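Local structure of dermonecrotic toxin (Pasteurella multocida, 2EBF) at residues H663-T667 with L729-M733; P563-K567 with P717-Y721; H684-H689 with I708-N712. The protein acts as a potent mitogen and dermonecrotic toxin that induces bone resorption, and this chain is its C-terminal region. All blocks are in the same frame, centred on the assembly; numbering follows the deposited sequence.

Interaction 1. Residues H663-T667 with L729-M733; sequences HQMHT and LALFM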
# COMPACT_ATOMS: atom_id res chain seq x y z
N HIS A 663 -20.00 -28.82 -12.47
CA HIS A 663 -18.58 -28.90 -12.12
C HIS A 663 -17.97 -30.11 -12.85
O HIS A 663 -18.61 -31.16 -12.98
CB HIS A 663 -18.40 -29.00 -10.59
CG HIS A 663 -18.80 -30.32 -10.02
ND1 HIS A 663 -20.11 -30.69 -9.83
CD2 HIS A 663 -18.04 -31.36 -9.57
CE1 HIS A 663 -20.15 -31.90 -9.30
NE2 HIS A 663 -18.91 -32.33 -9.13
N GLN A 664 -16.74 -29.95 -13.34
CA GLN A 664 -16.00 -31.01 -14.02
C GLN A 664 -14.62 -31.03 -13.37
O GLN A 664 -14.12 -29.99 -12.96
CB GLN A 664 -15.86 -30.70 -15.52
CG GLN A 664 -17.18 -30.53 -16.30
CD GLN A 664 -18.03 -31.80 -16.36
OE1 GLN A 664 -19.25 -31.76 -16.15
NE2 GLN A 664 -17.39 -32.93 -16.65
N MET A 665 -14.01 -32.21 -13.27
CA MET A 665 -12.72 -32.30 -12.59
C MET A 665 -11.77 -33.34 -13.17
O MET A 665 -12.14 -34.18 -14.01
CB MET A 665 -12.91 -32.51 -11.07
CG MET A 665 -13.23 -33.95 -10.64
SD MET A 665 -14.68 -34.74 -11.39
CE MET A 665 -15.99 -33.68 -10.79
N HIS A 666 -10.52 -33.26 -12.72
CA HIS A 666 -9.51 -34.22 -13.12
C HIS A 666 -8.46 -34.25 -12.03
O HIS A 666 -8.37 -33.31 -11.23
CB HIS A 666 -8.87 -33.80 -14.46
CG HIS A 666 -7.91 -34.82 -15.02
ND1 HIS A 666 -8.11 -36.18 -14.91
CD2 HIS A 666 -6.76 -34.67 -15.73
CE1 HIS A 666 -7.12 -36.82 -15.51
NE2 HIS A 666 -6.28 -35.92 -16.00
N THR A 667 -7.68 -35.33 -11.98
CA THR A 667 -6.70 -35.51 -10.91
C THR A 667 -5.53 -36.33 -11.44
O THR A 667 -5.66 -37.07 -12.43
CB THR A 667 -7.38 -36.18 -9.66
OG1 THR A 667 -6.56 -36.00 -8.49
CG2 THR A 667 -7.67 -37.66 -9.90
N LEU A 729 -13.01 -36.73 -5.02
CA LEU A 729 -12.86 -36.34 -6.42
C LEU A 729 -14.20 -35.93 -7.04
O LEU A 729 -14.29 -34.85 -7.62
CB LEU A 729 -12.27 -37.51 -7.23
CG LEU A 729 -12.04 -37.23 -8.72
CD1 LEU A 729 -10.94 -36.19 -8.93
CD2 LEU A 729 -11.72 -38.53 -9.42
N ALA A 730 -15.22 -36.79 -6.93
CA ALA A 730 -16.50 -36.62 -7.65
C ALA A 730 -17.22 -35.29 -7.36
O ALA A 730 -17.87 -34.71 -8.25
CB ALA A 730 -17.44 -37.80 -7.36
N LEU A 731 -17.09 -34.83 -6.12
CA LEU A 731 -17.75 -33.59 -5.67
C LEU A 731 -16.78 -32.42 -5.47
O LEU A 731 -17.15 -31.39 -4.91
CB LEU A 731 -18.57 -33.88 -4.40
CG LEU A 731 -19.85 -34.70 -4.64
CD1 LEU A 731 -20.51 -35.09 -3.32
CD2 LEU A 731 -20.83 -33.90 -5.49
N PHE A 732 -15.55 -32.58 -5.96
CA PHE A 732 -14.55 -31.50 -5.96
C PHE A 732 -14.94 -30.41 -6.96
O PHE A 732 -15.00 -30.64 -8.16
CB PHE A 732 -13.14 -32.05 -6.28
CG PHE A 732 -12.06 -30.98 -6.32
CD1 PHE A 732 -11.96 -30.00 -5.32
CD2 PHE A 732 -11.12 -30.99 -7.34
CE1 PHE A 732 -10.94 -29.04 -5.35
CE2 PHE A 732 -10.10 -30.03 -7.39
CZ PHE A 732 -10.01 -29.05 -6.38
N MET A 733 -15.23 -29.23 -6.43
CA MET A 733 -15.69 -28.11 -7.27
C MET A 733 -15.02 -26.80 -6.89
O MET A 733 -14.50 -26.68 -5.77
CB MET A 733 -17.23 -27.99 -7.28
CG MET A 733 -17.92 -27.92 -5.93
SD MET A 733 -19.74 -28.02 -6.08
CE MET A 733 -20.04 -29.77 -6.31

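Interaction 2. Residues P563-K567 with P717-Y721; sequences PPQGK and PFVEY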
# COMPACT_ATOMS: atom_id res chain seq x y z
N PRO A 563 -9.13 -17.11 -0.94
CA PRO A 563 -9.70 -18.40 -1.35
C PRO A 563 -9.17 -19.56 -0.50
O PRO A 563 -8.16 -19.40 0.19
CB PRO A 563 -9.25 -18.55 -2.81
CG PRO A 563 -8.83 -17.21 -3.24
CD PRO A 563 -8.33 -16.51 -2.02
N PRO A 564 -9.85 -20.72 -0.55
CA PRO A 564 -9.56 -21.81 0.39
C PRO A 564 -8.26 -22.62 0.15
O PRO A 564 -7.50 -22.84 1.10
CB PRO A 564 -10.78 -22.73 0.22
CG PRO A 564 -11.17 -22.55 -1.21
CD PRO A 564 -10.91 -21.10 -1.51
N GLN A 565 -8.00 -23.07 -1.07
CA GLN A 565 -7.06 -24.20 -1.23
C GLN A 565 -6.27 -24.12 -2.49
O GLN A 565 -6.82 -24.19 -3.60
CB GLN A 565 -7.79 -25.55 -1.25
CG GLN A 565 -9.08 -25.67 -0.42
CD GLN A 565 -8.88 -26.36 0.91
OE1 GLN A 565 -7.84 -26.97 1.17
NE2 GLN A 565 -9.90 -26.28 1.76
N GLY A 566 -4.97 -23.98 -2.37
CA GLY A 566 -4.20 -23.97 -3.59
C GLY A 566 -4.55 -22.72 -4.37
O GLY A 566 -4.16 -21.63 -3.97
N LYS A 567 -5.30 -22.85 -5.46
CA LYS A 567 -5.28 -21.74 -6.41
C LYS A 567 -6.40 -21.65 -7.44
O LYS A 567 -6.68 -22.61 -8.14
CB LYS A 567 -3.92 -21.74 -7.12
CG LYS A 567 -3.67 -20.53 -8.00
CD LYS A 567 -2.38 -20.65 -8.78
CE LYS A 567 -2.17 -19.42 -9.67
NZ LYS A 567 -2.29 -18.14 -8.89
N PRO A 717 -11.22 -22.15 -13.44
CA PRO A 717 -10.62 -23.36 -12.90
C PRO A 717 -9.91 -23.15 -11.57
O PRO A 717 -9.38 -22.06 -11.30
CB PRO A 717 -9.64 -23.81 -14.00
CG PRO A 717 -9.38 -22.60 -14.81
CD PRO A 717 -10.56 -21.70 -14.68
N PHE A 718 -9.98 -24.17 -10.72
CA PHE A 718 -9.39 -24.15 -9.39
C PHE A 718 -8.52 -25.40 -9.18
O PHE A 718 -8.95 -26.52 -9.48
CB PHE A 718 -10.51 -24.15 -8.36
CG PHE A 718 -10.05 -24.08 -6.96
CD1 PHE A 718 -9.49 -22.91 -6.45
CD2 PHE A 718 -10.23 -25.17 -6.12
CE1 PHE A 718 -9.08 -22.84 -5.12
CE2 PHE A 718 -9.83 -25.12 -4.80
CZ PHE A 718 -9.26 -23.95 -4.29
N VAL A 719 -7.33 -25.20 -8.64
CA VAL A 719 -6.37 -26.29 -8.42
C VAL A 719 -6.15 -26.51 -6.93
O VAL A 719 -5.99 -25.55 -6.16
CB VAL A 719 -5.03 -25.99 -9.14
CG1 VAL A 719 -3.97 -27.08 -8.88
CG2 VAL A 719 -5.26 -25.87 -10.66
N GLU A 720 -6.19 -27.77 -6.51
CA GLU A 720 -5.67 -28.15 -5.20
C GLU A 720 -4.52 -29.11 -5.41
O GLU A 720 -4.62 -30.05 -6.20
CB GLU A 720 -6.74 -28.79 -4.33
CG GLU A 720 -7.71 -27.80 -3.70
CD GLU A 720 -8.72 -28.47 -2.76
OE1 GLU A 720 -9.78 -27.84 -2.48
OE2 GLU A 720 -8.46 -29.60 -2.31
N TYR A 721 -3.43 -28.90 -4.67
CA TYR A 721 -2.20 -29.69 -4.85
C TYR A 721 -2.19 -31.00 -4.05
O TYR A 721 -1.28 -31.26 -3.25
CB TYR A 721 -0.98 -28.81 -4.57
CG TYR A 721 -0.92 -27.64 -5.53
CD1 TYR A 721 -0.33 -27.78 -6.78
CD2 TYR A 721 -1.48 -26.39 -5.20
CE1 TYR A 721 -0.29 -26.70 -7.70
CE2 TYR A 721 -1.44 -25.32 -6.10
CZ TYR A 721 -0.84 -25.48 -7.34
OH TYR A 721 -0.80 -24.42 -8.23
O HOH W 1 -6.58 -29.59 -0.64

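Interaction 3. Residues H684-H689 with I708-N712; sequences HLQFVH and IAQRN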
# COMPACT_ATOMS: atom_id res chain seq x y z
N HIS A 684 -5.33 -38.73 -19.15
CA HIS A 684 -5.58 -37.43 -19.78
C HIS A 684 -6.23 -37.54 -21.18
O HIS A 684 -6.78 -36.55 -21.69
CB HIS A 684 -4.29 -36.62 -19.87
CG HIS A 684 -3.47 -36.92 -21.08
ND1 HIS A 684 -2.83 -38.13 -21.27
CD2 HIS A 684 -3.18 -36.17 -22.17
CE1 HIS A 684 -2.18 -38.11 -22.42
NE2 HIS A 684 -2.38 -36.93 -22.99
N LEU A 685 -6.17 -38.72 -21.79
CA LEU A 685 -6.77 -38.91 -23.12
C LEU A 685 -8.29 -39.00 -23.07
O LEU A 685 -8.95 -39.07 -24.12
CB LEU A 685 -6.16 -40.12 -23.86
CG LEU A 685 -4.71 -40.00 -24.36
CD1 LEU A 685 -4.37 -41.19 -25.24
CD2 LEU A 685 -4.46 -38.68 -25.12
N GLN A 686 -8.87 -38.97 -21.87
CA GLN A 686 -10.32 -38.82 -21.76
C GLN A 686 -10.77 -37.43 -22.24
O GLN A 686 -11.95 -37.21 -22.51
CB GLN A 686 -10.84 -39.21 -20.35
CG GLN A 686 -10.56 -38.26 -19.22
CD GLN A 686 -10.78 -38.89 -17.84
OE1 GLN A 686 -9.84 -39.06 -17.06
NE2 GLN A 686 -12.03 -39.25 -17.53
N PHE A 687 -9.80 -36.52 -22.37
CA PHE A 687 -10.04 -35.15 -22.80
C PHE A 687 -9.49 -34.94 -24.19
O PHE A 687 -8.54 -35.61 -24.60
CB PHE A 687 -9.41 -34.15 -21.82
CG PHE A 687 -9.75 -34.42 -20.39
CD1 PHE A 687 -11.07 -34.35 -19.96
CD2 PHE A 687 -8.76 -34.75 -19.48
CE1 PHE A 687 -11.41 -34.63 -18.64
CE2 PHE A 687 -9.08 -35.03 -18.16
CZ PHE A 687 -10.40 -34.96 -17.73
N VAL A 688 -10.07 -33.97 -24.90
CA VAL A 688 -9.71 -33.68 -26.29
C VAL A 688 -8.20 -33.45 -26.44
O VAL A 688 -7.57 -32.80 -25.59
CB VAL A 688 -10.58 -32.52 -26.84
CG1 VAL A 688 -10.19 -31.18 -26.24
CG2 VAL A 688 -10.51 -32.48 -28.34
N HIS A 689 -7.63 -34.01 -27.51
CA HIS A 689 -6.17 -34.11 -27.64
C HIS A 689 -5.75 -34.24 -29.09
O HIS A 689 -6.56 -34.58 -29.97
CB HIS A 689 -5.67 -35.34 -26.87
CG HIS A 689 -6.34 -36.61 -27.28
ND1 HIS A 689 -5.91 -37.38 -28.34
CD2 HIS A 689 -7.42 -37.25 -26.77
CE1 HIS A 689 -6.69 -38.43 -28.47
NE2 HIS A 689 -7.61 -38.38 -27.53
N ILE A 708 -4.65 -29.00 -18.92
CA ILE A 708 -5.97 -29.58 -18.70
C ILE A 708 -7.08 -28.51 -18.78
O ILE A 708 -8.12 -28.74 -19.39
CB ILE A 708 -6.04 -30.35 -17.34
CG1 ILE A 708 -5.02 -31.51 -17.31
CG2 ILE A 708 -7.43 -30.88 -17.08
CD1 ILE A 708 -5.22 -32.58 -18.41
N ALA A 709 -6.85 -27.36 -18.16
CA ALA A 709 -7.84 -26.29 -18.19
C ALA A 709 -8.08 -25.80 -19.62
O ALA A 709 -9.21 -25.61 -20.05
CB ALA A 709 -7.42 -25.13 -17.28
N GLN A 710 -7.00 -25.61 -20.37
CA GLN A 710 -7.09 -25.10 -21.74
C GLN A 710 -7.78 -26.09 -22.68
O GLN A 710 -8.68 -25.71 -23.44
CB GLN A 710 -5.70 -24.73 -22.26
CG GLN A 710 -5.14 -23.47 -21.63
CD GLN A 710 -3.81 -23.03 -22.23
OE1 GLN A 710 -3.10 -23.82 -22.85
NE2 GLN A 710 -3.46 -21.77 -22.01
N ARG A 711 -7.39 -27.35 -22.60
CA ARG A 711 -7.98 -28.38 -23.46
C ARG A 711 -9.48 -28.50 -23.25
O ARG A 711 -10.25 -28.72 -24.20
CB ARG A 711 -7.29 -29.74 -23.27
CG ARG A 711 -5.93 -29.80 -23.92
CD ARG A 711 -5.10 -30.97 -23.44
NE ARG A 711 -5.72 -32.27 -23.67
CZ ARG A 711 -5.25 -33.40 -23.16
NH1 ARG A 711 -4.16 -33.38 -22.41
NH2 ARG A 711 -5.85 -34.56 -23.40
N ASN A 712 -9.89 -28.33 -21.99
CA ASN A 712 -11.28 -28.47 -21.61
C ASN A 712 -12.08 -27.18 -21.64
O ASN A 712 -13.25 -27.16 -21.21
CB ASN A 712 -11.36 -29.13 -20.23
CG ASN A 712 -11.06 -30.61 -20.29
OD1 ASN A 712 -11.84 -31.39 -20.84
ND2 ASN A 712 -9.92 -30.99 -19.73
O HOH W 2 -12.06 -32.52 -23.40

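Interaction 1. Residues H663-T667 with L729-M733
The side chains of His663 and Met665, on one side of strand 660-673, pack against the short helix 726-730 and the turn that follows it, and a single hydrogen bond pins the helix end to the strand. His663 NE2 donates to Ala730 O at 2.7 Å, with 168° at the hydrogen; the carbonyl lies in the ring plane, and the donor lies in the carbonyl plane. Ala730 is the last helical residue, so its oxygen lies at the carbonyl end of the helix, where the helix dipole should make it a good acceptor. Met733 then closes over the ring. Its chain bends at chi3 (79°), which lays Met733 CE over the middle of one imidazole face, 3.7 Å from the centroid of the His663 ring, in a CH-pi contact; the sulfur sits above the same face, farther off. The edge bond and the methyl on the face together should restrain the imidazole's rotation.

Two residues along, Met665 is folded back, its CG between backbone N and carbonyl carbon (chi1 80°). Met665 CG touches Leu729 CD1 at 3.6 Å, and Met665 CE lies 3.3 Å from Ala730 O. The same Leu729 CD1 also meets Thr667 CB at 3.6 Å, so one leucine branch serves two strand residues. The turn after the helix is closed by Phe732 N bonded to Leu729 O at 3.1 Å.

Thr667 OG1 bonds to Ser649 of the neighbouring strand, while His666, on the other side of the strand, bonds through NE2 to Asp681. The His666-Asp681 pair is consistent with the histidine and aspartate of the thiol protease-like triad; Cys626, probably its thiol, is tied up here in a disulfide with Cys620. This contact packs against the back of the strand carrying that histidine.

Interaction 2. Residues P563-K567 with P717-Y721
Lys567 O is held from two neighbouring residues: Val719 N donates to it at 2.7 Å in a nearly straight bond of 171°, and Phe718 CA adds a CH...O contact to Lys567 O at 3.4 Å. The return bond, from Lys567 N to Val719 O, measures 2.9 Å. Together they make Lys567 and Val719 an antiparallel hydrogen-bonded pair. Just before it, Gly566 turns the chain with a positive phi (67°), and with no side chain in the way Gly566 CA comes within 3.5 Å of Val719 O in a second CH...O contact and also lies near the edge of the Tyr721 ring.

Lys567 and Tyr721 run side by side, pointing the same way, with Lys567 CD 4.1 Å from Tyr721 OH. That hydroxyl is bonded to Asp702, and Val719 CG1 rests on one face of the tyrosine ring. On the other side of the strand, Pro564 CG touches Phe718 CZ at 3.9 Å. Gln565 CB and CG lie against the Glu720 carboxylate, with Gln565 CG 3.1 Å from Glu720 OE1; the amide and carboxylate planes are 34° apart. Lys724 forms a salt bridge to Glu720 OE2.

Strand 567-568 forms one edge of an antiparallel sheet; strand 717-720 lies between it and strand 643-656, with helix 701-711 packed on Pro717 and Val719.

Interaction 3. Residues H684-H689 with I708-N712
Arg711 starts out with CG beside its backbone N (chi1 -75°) and bends at chi3 (59°), a course that carries its guanidinium from the last turn of helix 701-711 to the carbonyls of His684, Phe687 and Val688, at and just after a 3-10 turn. This is a helix-end arginine cross-linking a loop of the toxin's C3 region, between strands 676-681 and 697-700. Arg711 NE donates to Val688 O at 2.7 Å with 158° at the hydrogen. NH2 of Arg711 reaches Phe687 O at 3.1 Å; that oxygen lies in the guanidinium plane, but the nitrogen stands above the carbonyl plane. Weak bonds from NH2 to His684 O and Val688 O complete a set of three backbone acceptors, which should suit the positive charge and fix the group's rotation. NH1 meets the edge of the His684 ring, the two planes being almost perpendicular, and forms a salt bridge with Glu707 one helical turn back.

The adjoining Phe687 ring is gripped from both faces. Gln686 CG lies over the centre of one, and the Asn712 amide stands nearly upright on the other, with Asn712 ND2 3.5 Å from Phe687 CG. Ile708 CD1 touches the ring obliquely, 4.3 Å from Phe687 CD2. His666 meets the same phenylalanine edge-to-face, so the loop is packed directly against the putative catalytic histidine.

Asn712 also finishes the helix. Asn712 ND2 donates to Ile708 O at 2.9 Å and Asn712 N to the same Ile708 O at 3.2 Å, the two coming from opposite faces of the carbonyl plane. The amide oxygen is used as well: one water donates to Asn712 OD1 at 2.8 Å and accepts from Val688 N, tying the loop backbone to the helix end.

All three contacts lie in or against one antiparallel sheet. Interactions 1 and 2 are centred about 12 Å apart, 1 and 3 about 14 Å, and 2 and 3 about 19 Å. Interaction 2 adds the edge strand 567-568, interaction 1 packs helix 726-730 on strand 660-673, and interaction 3 joins helix 701-711 to the loop 684-689. Along the chain, interaction 3 is nested inside the loops closed by both others, while 1 and 2 interleave. Phe732 meets Phe718 and Glu720 between 1 and 2. His666, the probable catalytic histidine, belongs to the strand of interaction 1 and packs against Phe687 and Ile708 of interaction 3, while interaction 2 lies farther along the sheet.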